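Long-range contacts in SAM dependent methyltransferase (Agrobacterium tumefaciens, PDB 2IGT), which binds S-adenosylmethionine and probably transfers its methyl group to an acceptor substrate: residues Ala42-Leu47 with Pro113-Gly118; Phe134-Val139 with Gly301-Arg306; Leu230-Lys235 with Val270-Ser275. One frame throughout, in Å; residues are numbered along the deposited sequence.

Contact 1. Residues Ala42-Leu47 with Pro113-Gly118; sequences AGDFHL and PLSLLG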
loop_
_atom_site.group_PDB
_atom_site.type_symbol
_atom_site.label_atom_id
_atom_site.label_comp_id
_atom_site.label_asym_id
_atom_site.label_seq_id
_atom_site.Cartn_x
_atom_site.Cartn_y
_atom_site.Cartn_z
ATOM N N ALA A 42 -13.555 -32.080 16.942
ATOM C CA ALA A 42 -13.622 -32.434 18.341
ATOM C C ALA A 42 -13.459 -31.155 19.159
ATOM O O ALA A 42 -13.103 -30.105 18.619
ATOM C CB ALA A 42 -12.533 -33.453 18.672
ATOM N N GLY A 43 -13.755 -31.247 20.448
ATOM C CA GLY A 43 -13.386 -30.221 21.418
ATOM C C GLY A 43 -13.850 -28.824 21.044
ATOM O O GLY A 43 -15.062 -28.529 21.075
ATOM N N ASP A 44 -12.895 -27.965 20.690
ATOM C CA ASP A 44 -13.196 -26.545 20.536
ATOM C C ASP A 44 -13.728 -26.156 19.152
ATOM O O ASP A 44 -14.073 -25.004 18.945
ATOM C CB ASP A 44 -11.990 -25.668 20.900
ATOM C CG ASP A 44 -11.880 -25.393 22.397
ATOM O OD1 ASP A 44 -12.764 -25.800 23.184
ATOM O OD2 ASP A 44 -10.879 -24.769 22.782
ATOM N N PHE A 45 -13.796 -27.088 18.205
ATOM C CA PHE A 45 -14.345 -26.756 16.894
ATOM C C PHE A 45 -15.365 -27.765 16.399
ATOM O O PHE A 45 -15.133 -28.980 16.432
ATOM C CB PHE A 45 -13.276 -26.615 15.785
ATOM C CG PHE A 45 -13.885 -26.484 14.404
ATOM C CD1 PHE A 45 -14.524 -25.285 14.013
ATOM C CD2 PHE A 45 -13.869 -27.564 13.512
ATOM C CE1 PHE A 45 -15.126 -25.161 12.747
ATOM C CE2 PHE A 45 -14.468 -27.471 12.245
ATOM C CZ PHE A 45 -15.093 -26.264 11.835
ATOM N N HIS A 46 -16.487 -27.264 15.907
ATOM C CA HIS A 46 -17.241 -28.046 14.939
ATOM C C HIS A 46 -18.128 -27.190 14.064
ATOM O O HIS A 46 -18.488 -26.063 14.415
ATOM C CB HIS A 46 -18.027 -29.174 15.584
ATOM C CG HIS A 46 -19.050 -28.699 16.545
ATOM N ND1 HIS A 46 -18.755 -28.425 17.863
ATOM C CD2 HIS A 46 -20.370 -28.442 16.383
ATOM C CE1 HIS A 46 -19.857 -28.014 18.476
ATOM N NE2 HIS A 46 -20.852 -28.020 17.601
ATOM N N LEU A 47 -18.454 -27.749 12.911
ATOM C CA LEU A 47 -19.350 -27.120 11.956
ATOM C C LEU A 47 -20.757 -27.531 12.346
ATOM O O LEU A 47 -21.096 -28.715 12.267
ATOM C CB LEU A 47 -19.018 -27.631 10.557
ATOM C CG LEU A 47 -19.971 -27.226 9.420
ATOM C CD1 LEU A 47 -19.938 -25.709 9.241
ATOM C CD2 LEU A 47 -19.505 -27.946 8.137
ATOM N N PRO A 113 -9.449 -17.594 23.568
ATOM C CA PRO A 113 -8.618 -18.799 23.687
ATOM C C PRO A 113 -9.265 -20.057 23.096
ATOM O O PRO A 113 -10.479 -20.300 23.256
ATOM C CB PRO A 113 -8.399 -18.929 25.201
ATOM C CG PRO A 113 -9.650 -18.305 25.811
ATOM C CD PRO A 113 -10.114 -17.232 24.842
ATOM N N LEU A 114 -8.449 -20.831 22.389
ATOM C CA LEU A 114 -8.868 -22.090 21.783
ATOM C C LEU A 114 -7.825 -23.163 22.055
ATOM O O LEU A 114 -6.678 -22.840 22.410
ATOM C CB LEU A 114 -8.997 -21.932 20.258
ATOM C CG LEU A 114 -10.134 -21.043 19.754
ATOM C CD1 LEU A 114 -10.102 -20.885 18.253
ATOM C CD2 LEU A 114 -11.483 -21.604 20.207
ATOM N N SER A 115 -8.207 -24.431 21.919
ATOM C CA SER A 115 -7.221 -25.513 21.941
ATOM C C SER A 115 -7.646 -26.687 21.070
ATOM O O SER A 115 -8.805 -27.069 21.050
ATOM C CB SER A 115 -6.875 -25.965 23.371
ATOM O OG SER A 115 -7.833 -26.861 23.896
ATOM N N LEU A 116 -6.688 -27.233 20.333
ATOM C CA LEU A 116 -6.932 -28.363 19.440
ATOM C C LEU A 116 -5.727 -29.259 19.572
ATOM O O LEU A 116 -4.587 -28.779 19.621
ATOM C CB LEU A 116 -7.113 -27.931 17.974
ATOM C CG LEU A 116 -8.398 -27.189 17.565
ATOM C CD1 LEU A 116 -8.325 -26.750 16.087
ATOM C CD2 LEU A 116 -9.695 -28.026 17.859
ATOM N N LEU A 117 -5.981 -30.559 19.668
ATOM C CA LEU A 117 -4.911 -31.534 19.752
ATOM C C LEU A 117 -3.897 -31.179 20.843
ATOM O O LEU A 117 -2.711 -31.369 20.671
ATOM C CB LEU A 117 -4.213 -31.661 18.376
ATOM C CG LEU A 117 -3.663 -33.045 18.056
ATOM C CD1 LEU A 117 -4.793 -34.094 18.118
ATOM C CD2 LEU A 117 -2.968 -33.014 16.681
ATOM N N GLY A 118 -4.359 -30.661 21.972
ATOM C CA GLY A 118 -3.464 -30.393 23.095
ATOM C C GLY A 118 -2.699 -29.071 23.064
ATOM O O GLY A 118 -1.967 -28.752 23.999
HETATM O O HOH W 1 -10.401 -29.117 21.393
#
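Asp-44 reaches across to the backbone of Ser-115, and Leu-116 packs against the turn that carries it. One carboxylate oxygen, Asp-44 OD2, accepts the N-H of Ser-115 at 2.8 Å. The donor approaches on the anti side, 19° out of the carboxylate plane, and the bond is bent, with 142° at the hydrogen. Asp-44 CB comes within 3.5 Å of Ser-115 O. A water closes a second link, accepting from Asp-44 N at 2.8 Å and donating to Ser-115 O at 2.6 Å, so Asp-44 holds Ser-115 N directly and Ser-115 O through the water. Leu-116 holds CG anti to its carbonyl carbon (chi1 -71°), bringing CD2 to 4.1 Å from Ala-42 O and 4.4 Å from Phe-45 CB. The turn is type II' from Ala-42 to Phe-45, with Gly-43 at positive phi, and is closed by Phe-45 N on Ala-42 O. The contact thus joins the turn leading into strand 45-51, an outermost strand of the five-stranded sheet within this chain, to the hairpin of strands 111-116 and 119-124; the ring of Phe-45 meets that of Tyr-59, and Leu-116 also touches Phe-121 of strand 119-124 and Trp-141 of helix 138-150.

Contact 2. Residues Phe134-Val139 with Gly301-Arg306; sequences FPEQIV and GELVIR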
loop_
_atom_site.group_PDB
_atom_site.type_symbol
_atom_site.label_atom_id
_atom_site.label_comp_id
_atom_site.label_asym_id
_atom_site.label_seq_id
_atom_site.Cartn_x
_atom_site.Cartn_y
_atom_site.Cartn_z
ATOM N N PHE A 134 -7.253 -23.107 10.702
ATOM C CA PHE A 134 -7.976 -23.956 9.776
ATOM C C PHE A 134 -8.156 -25.294 10.487
ATOM O O PHE A 134 -7.303 -26.183 10.373
ATOM C CB PHE A 134 -7.173 -24.101 8.461
ATOM C CG PHE A 134 -7.146 -22.855 7.624
ATOM C CD1 PHE A 134 -8.145 -22.603 6.677
ATOM C CD2 PHE A 134 -6.136 -21.929 7.784
ATOM C CE1 PHE A 134 -8.121 -21.449 5.891
ATOM C CE2 PHE A 134 -6.113 -20.754 7.016
ATOM C CZ PHE A 134 -7.106 -20.517 6.058
ATOM N N PRO A 135 -9.245 -25.440 11.278
ATOM C CA PRO A 135 -9.301 -26.582 12.196
ATOM C C PRO A 135 -9.369 -27.936 11.509
ATOM O O PRO A 135 -9.012 -28.954 12.107
ATOM C CB PRO A 135 -10.578 -26.344 13.017
ATOM C CG PRO A 135 -11.346 -25.321 12.286
ATOM C CD PRO A 135 -10.438 -24.570 11.365
ATOM N N GLU A 136 -9.826 -27.952 10.266
ATOM C CA GLU A 136 -9.846 -29.214 9.495
ATOM C C GLU A 136 -8.441 -29.816 9.349
ATOM O O GLU A 136 -8.292 -31.041 9.217
ATOM C CB GLU A 136 -10.471 -28.997 8.099
ATOM C CG GLU A 136 -9.701 -28.087 7.156
ATOM C CD GLU A 136 -10.028 -26.600 7.302
ATOM O OE1 GLU A 136 -10.580 -26.170 8.340
ATOM O OE2 GLU A 136 -9.733 -25.835 6.360
ATOM N N GLN A 137 -7.419 -28.951 9.376
ATOM C CA GLN A 137 -6.013 -29.371 9.280
ATOM C C GLN A 137 -5.586 -30.313 10.421
ATOM O O GLN A 137 -4.497 -30.893 10.380
ATOM C CB GLN A 137 -5.087 -28.144 9.183
ATOM C CG GLN A 137 -5.214 -27.373 7.832
ATOM C CD GLN A 137 -4.645 -28.164 6.662
ATOM O OE1 GLN A 137 -3.658 -28.902 6.815
ATOM N NE2 GLN A 137 -5.259 -28.032 5.494
ATOM N N ILE A 138 -6.457 -30.483 11.422
ATOM C CA ILE A 138 -6.199 -31.437 12.510
ATOM C C ILE A 138 -5.892 -32.854 12.014
ATOM O O ILE A 138 -5.116 -33.571 12.636
ATOM C CB ILE A 138 -7.347 -31.489 13.539
ATOM C CG1 ILE A 138 -6.856 -32.172 14.841
ATOM C CG2 ILE A 138 -8.602 -32.183 12.935
ATOM C CD1 ILE A 138 -7.826 -32.108 16.029
ATOM N N VAL A 139 -6.488 -33.254 10.888
ATOM C CA VAL A 139 -6.148 -34.556 10.321
ATOM C C VAL A 139 -4.632 -34.634 9.983
ATOM O O VAL A 139 -3.975 -35.622 10.328
ATOM C CB VAL A 139 -7.036 -34.912 9.107
ATOM C CG1 VAL A 139 -6.758 -36.330 8.632
ATOM C CG2 VAL A 139 -8.518 -34.746 9.477
ATOM N N GLY A 301 -5.913 -36.183 -2.331
ATOM C CA GLY A 301 -7.375 -36.067 -2.383
ATOM C C GLY A 301 -7.828 -34.747 -1.796
ATOM O O GLY A 301 -7.129 -33.729 -1.911
ATOM N N GLU A 302 -8.994 -34.776 -1.148
ATOM C CA GLU A 302 -9.575 -33.586 -0.539
ATOM C C GLU A 302 -9.631 -33.796 0.971
ATOM O O GLU A 302 -9.780 -34.925 1.442
ATOM C CB GLU A 302 -10.967 -33.293 -1.130
ATOM C CG GLU A 302 -10.851 -32.877 -2.594
ATOM C CD GLU A 302 -12.142 -32.471 -3.260
ATOM O OE1 GLU A 302 -13.183 -32.335 -2.570
ATOM O OE2 GLU A 302 -12.089 -32.285 -4.500
ATOM N N LEU A 303 -9.461 -32.701 1.699
ATOM C CA LEU A 303 -9.666 -32.632 3.153
ATOM C C LEU A 303 -11.025 -31.961 3.391
ATOM O O LEU A 303 -11.252 -30.845 2.927
ATOM C CB LEU A 303 -8.561 -31.808 3.818
ATOM C CG LEU A 303 -8.717 -31.520 5.316
ATOM C CD1 LEU A 303 -8.696 -32.826 6.143
ATOM C CD2 LEU A 303 -7.589 -30.595 5.800
ATOM N N VAL A 304 -11.911 -32.651 4.117
ATOM C CA VAL A 304 -13.283 -32.187 4.261
ATOM C C VAL A 304 -13.650 -32.134 5.749
ATOM O O VAL A 304 -13.022 -32.811 6.597
ATOM C CB VAL A 304 -14.280 -33.090 3.473
ATOM C CG1 VAL A 304 -13.738 -33.377 2.072
ATOM C CG2 VAL A 304 -14.507 -34.413 4.190
ATOM N N ILE A 305 -14.638 -31.298 6.052
ATOM C CA ILE A 305 -15.261 -31.240 7.360
ATOM C C ILE A 305 -16.691 -31.741 7.182
ATOM O O ILE A 305 -17.390 -31.340 6.242
ATOM C CB ILE A 305 -15.398 -29.767 7.869
ATOM C CG1 ILE A 305 -14.029 -29.078 8.001
ATOM C CG2 ILE A 305 -16.183 -29.724 9.187
ATOM C CD1 ILE A 305 -14.109 -27.508 8.104
ATOM N N ARG A 306 -17.141 -32.577 8.105
ATOM C CA ARG A 306 -18.523 -32.974 8.102
ATOM C C ARG A 306 -19.300 -32.179 9.160
ATOM O O ARG A 306 -18.859 -32.057 10.299
ATOM C CB ARG A 306 -18.658 -34.485 8.339
ATOM C CG ARG A 306 -20.080 -34.975 8.046
ATOM C CD ARG A 306 -20.202 -36.490 8.126
ATOM N NE ARG A 306 -19.463 -37.206 7.073
ATOM C CZ ARG A 306 -19.954 -37.501 5.870
ATOM N NH1 ARG A 306 -21.181 -37.106 5.516
ATOM N NH2 ARG A 306 -19.202 -38.167 5.001
#
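Glu-136 and Ile-305 mark the closest backbone approach, with CA atoms 6.2 Å apart, where the 3-10 turn 135-137 leading into helix 138-150 passes over strand 297-306. That strand belongs to the sheet of a class I (Rossmann-like) methyltransferase fold, between strands 30-39 and 318-328, and the contact packs the turn that leads into the helix against this strand, largely by van der Waals contact. Leu-303 carries most of the contact. Its CG stands anti to the backbone N (chi1 174°), which sends both methyls into the turn. CD2 lies 3.5 Å from Glu-136 CG, the two side chains crossing at about a right angle, and also 3.5 Å from Gln-137 NE2. CD1 instead comes within 3.6 Å of Glu-136 O and slides past Val-139, whose CG2 is 3.9 Å away. The carbonyl oxygen of Glu-136 therefore rests against the fork of the leucine, and it also takes a weak bond from Val-139 N. Glu-136 is folded rather than extended: CG sits between the backbone N and the carbonyl carbon (chi1 65°), and a further bend at chi2 (-87°) turns the carboxylate toward Tyr-274. OE2 of this buried side chain is bonded to the hydroxyl of Tyr-274, which also bonds Gln-137 NE2; Thr-321 OG1 adds a weak bond to OE2. Phe-134, just before the turn, touches the bound S-adenosylmethionine and meets the ring of Tyr-274, so the packing lies just behind the cofactor pocket. Ile-305 covers the stem of the glutamate, with CG1 3.6 Å from Glu-136 CB, and its terminal methyl CD1 ends 3.8 Å from Glu-136 OE1.

Contact 3. Residues Leu230-Lys235 with Val270-Ser275; sequences LTDPPK and VLTAYS. With SAM (S-adenosylmethionine), chain D.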
loop_
_atom_site.group_PDB
_atom_site.type_symbol
_atom_site.label_atom_id
_atom_site.label_comp_id
_atom_site.label_asym_id
_atom_site.label_seq_id
_atom_site.Cartn_x
_atom_site.Cartn_y
_atom_site.Cartn_z
ATOM N N LEU A 230 6.176 -29.689 5.634
ATOM C CA LEU A 230 4.796 -29.296 5.337
ATOM C C LEU A 230 4.805 -27.989 4.568
ATOM O O LEU A 230 5.570 -27.083 4.892
ATOM C CB LEU A 230 3.992 -29.096 6.622
ATOM C CG LEU A 230 4.335 -30.076 7.743
ATOM C CD1 LEU A 230 3.758 -29.563 9.079
ATOM C CD2 LEU A 230 3.847 -31.491 7.410
ATOM N N THR A 231 3.955 -27.887 3.556
ATOM C CA THR A 231 3.871 -26.631 2.806
ATOM C C THR A 231 2.435 -26.347 2.427
ATOM O O THR A 231 1.728 -27.225 1.896
ATOM C CB THR A 231 4.862 -26.607 1.607
ATOM O OG1 THR A 231 4.838 -25.315 0.972
ATOM C CG2 THR A 231 4.581 -27.741 0.571
ATOM N N ASP A 232 2.001 -25.125 2.744
ATOM C CA ASP A 232 0.599 -24.722 2.573
ATOM C C ASP A 232 0.503 -23.449 1.701
ATOM O O ASP A 232 -0.020 -22.428 2.148
ATOM C CB ASP A 232 -0.040 -24.475 3.955
ATOM C CG ASP A 232 -1.522 -24.131 3.860
ATOM O OD1 ASP A 232 -2.212 -24.699 2.988
ATOM O OD2 ASP A 232 -1.976 -23.247 4.634
ATOM N N PRO A 233 0.999 -23.517 0.446
ATOM C CA PRO A 233 1.102 -22.318 -0.390
ATOM C C PRO A 233 -0.276 -21.795 -0.806
ATOM O O PRO A 233 -1.142 -22.584 -1.224
ATOM C CB PRO A 233 1.812 -22.825 -1.650
ATOM C CG PRO A 233 1.386 -24.343 -1.739
ATOM C CD PRO A 233 1.490 -24.724 -0.268
ATOM N N PRO A 234 -0.448 -20.463 -0.751
ATOM C CA PRO A 234 -1.661 -19.833 -1.262
ATOM C C PRO A 234 -1.584 -19.806 -2.772
ATOM O O PRO A 234 -0.518 -19.983 -3.348
ATOM C CB PRO A 234 -1.584 -18.396 -0.724
ATOM C CG PRO A 234 -0.119 -18.121 -0.448
ATOM C CD PRO A 234 0.536 -19.490 -0.204
ATOM N N LYS A 235 -2.710 -19.550 -3.405
ATOM C CA LYS A 235 -2.729 -19.309 -4.830
ATOM C C LYS A 235 -1.819 -18.131 -5.218
ATOM O O LYS A 235 -1.026 -18.231 -6.188
ATOM C CB LYS A 235 -4.153 -19.070 -5.332
ATOM C CG LYS A 235 -4.137 -18.863 -6.834
ATOM C CD LYS A 235 -5.520 -18.975 -7.460
ATOM C CE LYS A 235 -5.388 -18.997 -8.973
ATOM N NZ LYS A 235 -6.691 -19.399 -9.596
ATOM N N VAL A 270 4.390 -33.013 2.813
ATOM C CA VAL A 270 2.946 -32.828 2.816
ATOM C C VAL A 270 2.610 -31.486 2.194
ATOM O O VAL A 270 3.093 -30.450 2.651
ATOM C CB VAL A 270 2.360 -32.838 4.259
ATOM C CG1 VAL A 270 0.847 -32.538 4.218
ATOM C CG2 VAL A 270 2.675 -34.181 4.977
ATOM N N LEU A 271 1.828 -31.522 1.123
ATOM C CA LEU A 271 1.360 -30.317 0.454
ATOM C C LEU A 271 -0.130 -30.140 0.715
ATOM O O LEU A 271 -0.926 -31.066 0.477
ATOM C CB LEU A 271 1.592 -30.480 -1.061
ATOM C CG LEU A 271 0.860 -29.529 -2.010
ATOM C CD1 LEU A 271 1.425 -28.078 -1.865
ATOM C CD2 LEU A 271 1.049 -30.029 -3.448
ATOM N N THR A 272 -0.516 -28.933 1.141
ATOM C CA THR A 272 -1.929 -28.552 1.269
ATOM C C THR A 272 -2.192 -27.342 0.379
ATOM O O THR A 272 -1.341 -26.454 0.270
ATOM C CB THR A 272 -2.330 -28.274 2.753
ATOM O OG1 THR A 272 -1.432 -27.298 3.322
ATOM C CG2 THR A 272 -2.194 -29.568 3.587
ATOM N N ALA A 273 -3.376 -27.305 -0.248
ATOM C CA ALA A 273 -3.709 -26.227 -1.178
ATOM C C ALA A 273 -5.172 -25.802 -1.076
ATOM O O ALA A 273 -6.082 -26.638 -1.229
ATOM C CB ALA A 273 -3.345 -26.613 -2.612
ATOM N N TYR A 274 -5.399 -24.514 -0.846
ATOM C CA TYR A 274 -6.751 -23.986 -0.796
ATOM C C TYR A 274 -7.257 -23.588 -2.185
ATOM O O TYR A 274 -8.407 -23.200 -2.345
ATOM C CB TYR A 274 -6.866 -22.900 0.292
ATOM C CG TYR A 274 -6.901 -23.569 1.650
ATOM C CD1 TYR A 274 -8.104 -23.738 2.332
ATOM C CD2 TYR A 274 -5.726 -24.114 2.218
ATOM C CE1 TYR A 274 -8.148 -24.395 3.568
ATOM C CE2 TYR A 274 -5.757 -24.774 3.447
ATOM C CZ TYR A 274 -6.972 -24.908 4.117
ATOM O OH TYR A 274 -7.017 -25.554 5.328
ATOM N N SER A 275 -6.408 -23.770 -3.199
ATOM C CA SER A 275 -6.795 -23.488 -4.590
ATOM C C SER A 275 -7.713 -24.590 -5.143
ATOM O O SER A 275 -7.305 -25.342 -6.044
ATOM C CB SER A 275 -5.538 -23.375 -5.467
ATOM O OG SER A 275 -4.733 -22.278 -5.087
HETATM N N SAM D . -2.824 -21.467 2.632
HETATM C CA SAM D . -4.087 -20.855 3.129
HETATM C C SAM D . -4.814 -20.176 1.953
HETATM O O SAM D . -4.315 -20.087 0.816
HETATM O OXT SAM D . -5.950 -19.717 2.123
HETATM C CB SAM D . -3.808 -19.876 4.293
HETATM C CG SAM D . -3.299 -18.464 3.921
HETATM S SD SAM D . -1.633 -18.465 3.154
HETATM C CE SAM D . -1.486 -19.997 2.260
HETATM C "C5'" SAM D . -0.646 -19.013 4.571
HETATM C "C4'" SAM D . 0.507 -18.075 4.883
HETATM O "O4'" SAM D . 1.310 -17.898 3.729
HETATM C "C3'" SAM D . 0.110 -16.649 5.284
HETATM O "O3'" SAM D . 0.337 -16.476 6.673
HETATM C "C2'" SAM D . 0.979 -15.703 4.440
HETATM O "O2'" SAM D . 1.609 -14.678 5.183
HETATM C "C1'" SAM D . 2.027 -16.695 3.905
HETATM N N9 SAM D . 2.676 -16.344 2.645
HETATM C C8 SAM D . 2.121 -15.795 1.503
HETATM N N7 SAM D . 3.086 -15.679 0.570
HETATM C C5 SAM D . 4.260 -16.136 1.088
HETATM C C6 SAM D . 5.563 -16.211 0.581
HETATM N N6 SAM D . 5.841 -15.818 -0.652
HETATM N N1 SAM D . 6.567 -16.766 1.370
HETATM C C2 SAM D . 6.281 -17.164 2.652
HETATM N N3 SAM D . 5.000 -17.063 3.180
HETATM C C4 SAM D . 4.007 -16.542 2.401
HETATM O O HOH W 2 -2.924 -23.327 0.588
HETATM O O HOH W 3 -4.105 -24.152 6.219
HETATM O O HOH W 4 -3.574 -23.001 -2.622
#
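With CG anti to the backbone N (chi1 -177°), Asp-232 turns its carboxylate toward Thr-272, whose OG1 stands between its own backbone N and carbonyl carbon (chi1 54°) to meet it. Asp-232 follows strand 228-231 directly and Thr-272 lies near the end of the parallel neighbour 268-273 in the Rossmann-like class I methyltransferase sheet; Asp-232 to Pro-234 is probably the equivalent of motif IV, which follows the fourth strand in many methyltransferases. Thr-272 OG1 donates to Asp-232 OD1 at 2.7 Å from above the carboxylate, 43° out of its plane. The hydroxyl thereby helps fix the rotation of a group whose other oxygen, OD2, takes a weak bond from the amino nitrogen N of S-adenosylmethionine at 2.8 Å. A water links the same parts: it donates to Asp-232 OD1 and Pro-233 O and accepts from Tyr-274 N and the cofactor's N. Behind this site the strands pair regularly, Thr-231 N donating to Val-270 O and Thr-272 N to Thr-231 O, each at 2.9 Å. Leu-230 and Val-270 lie side by side, CD2 of the leucine 3.7 Å from CB of the valine, on the face covered by helix 138-150. Thr-231 and Leu-271 face helix 247-260. Pro-234 lines the pocket, CG 3.8 Å from the cofactor's C8. Pro-233 crosses Leu-271 at about a right angle, its CD 3.7 Å from Leu-271 CD1 and 3.4 Å from Thr-272 O.

How the contacts relate
Along the chain contact 1 closes first; contact 2 follows, and contact 3 is nested in the loop that contact 2 closes. Contact 2 is the middle one, its centre about 13 Å from the centres of each of the others, whereas the centres of contacts 1 and 3 are about 22 Å apart and the two do not touch. Pro-135 and Ile-305 of contact 2 pack on Phe-45 of contact 1, which joins the N-terminal five-stranded sheet to the methyltransferase fold. Contacts 2 and 3 share the eight-stranded sheet and meet around Tyr-274. The turn 134-137 thus stands between the N-terminal part and the S-adenosylmethionine pocket, in contact with both.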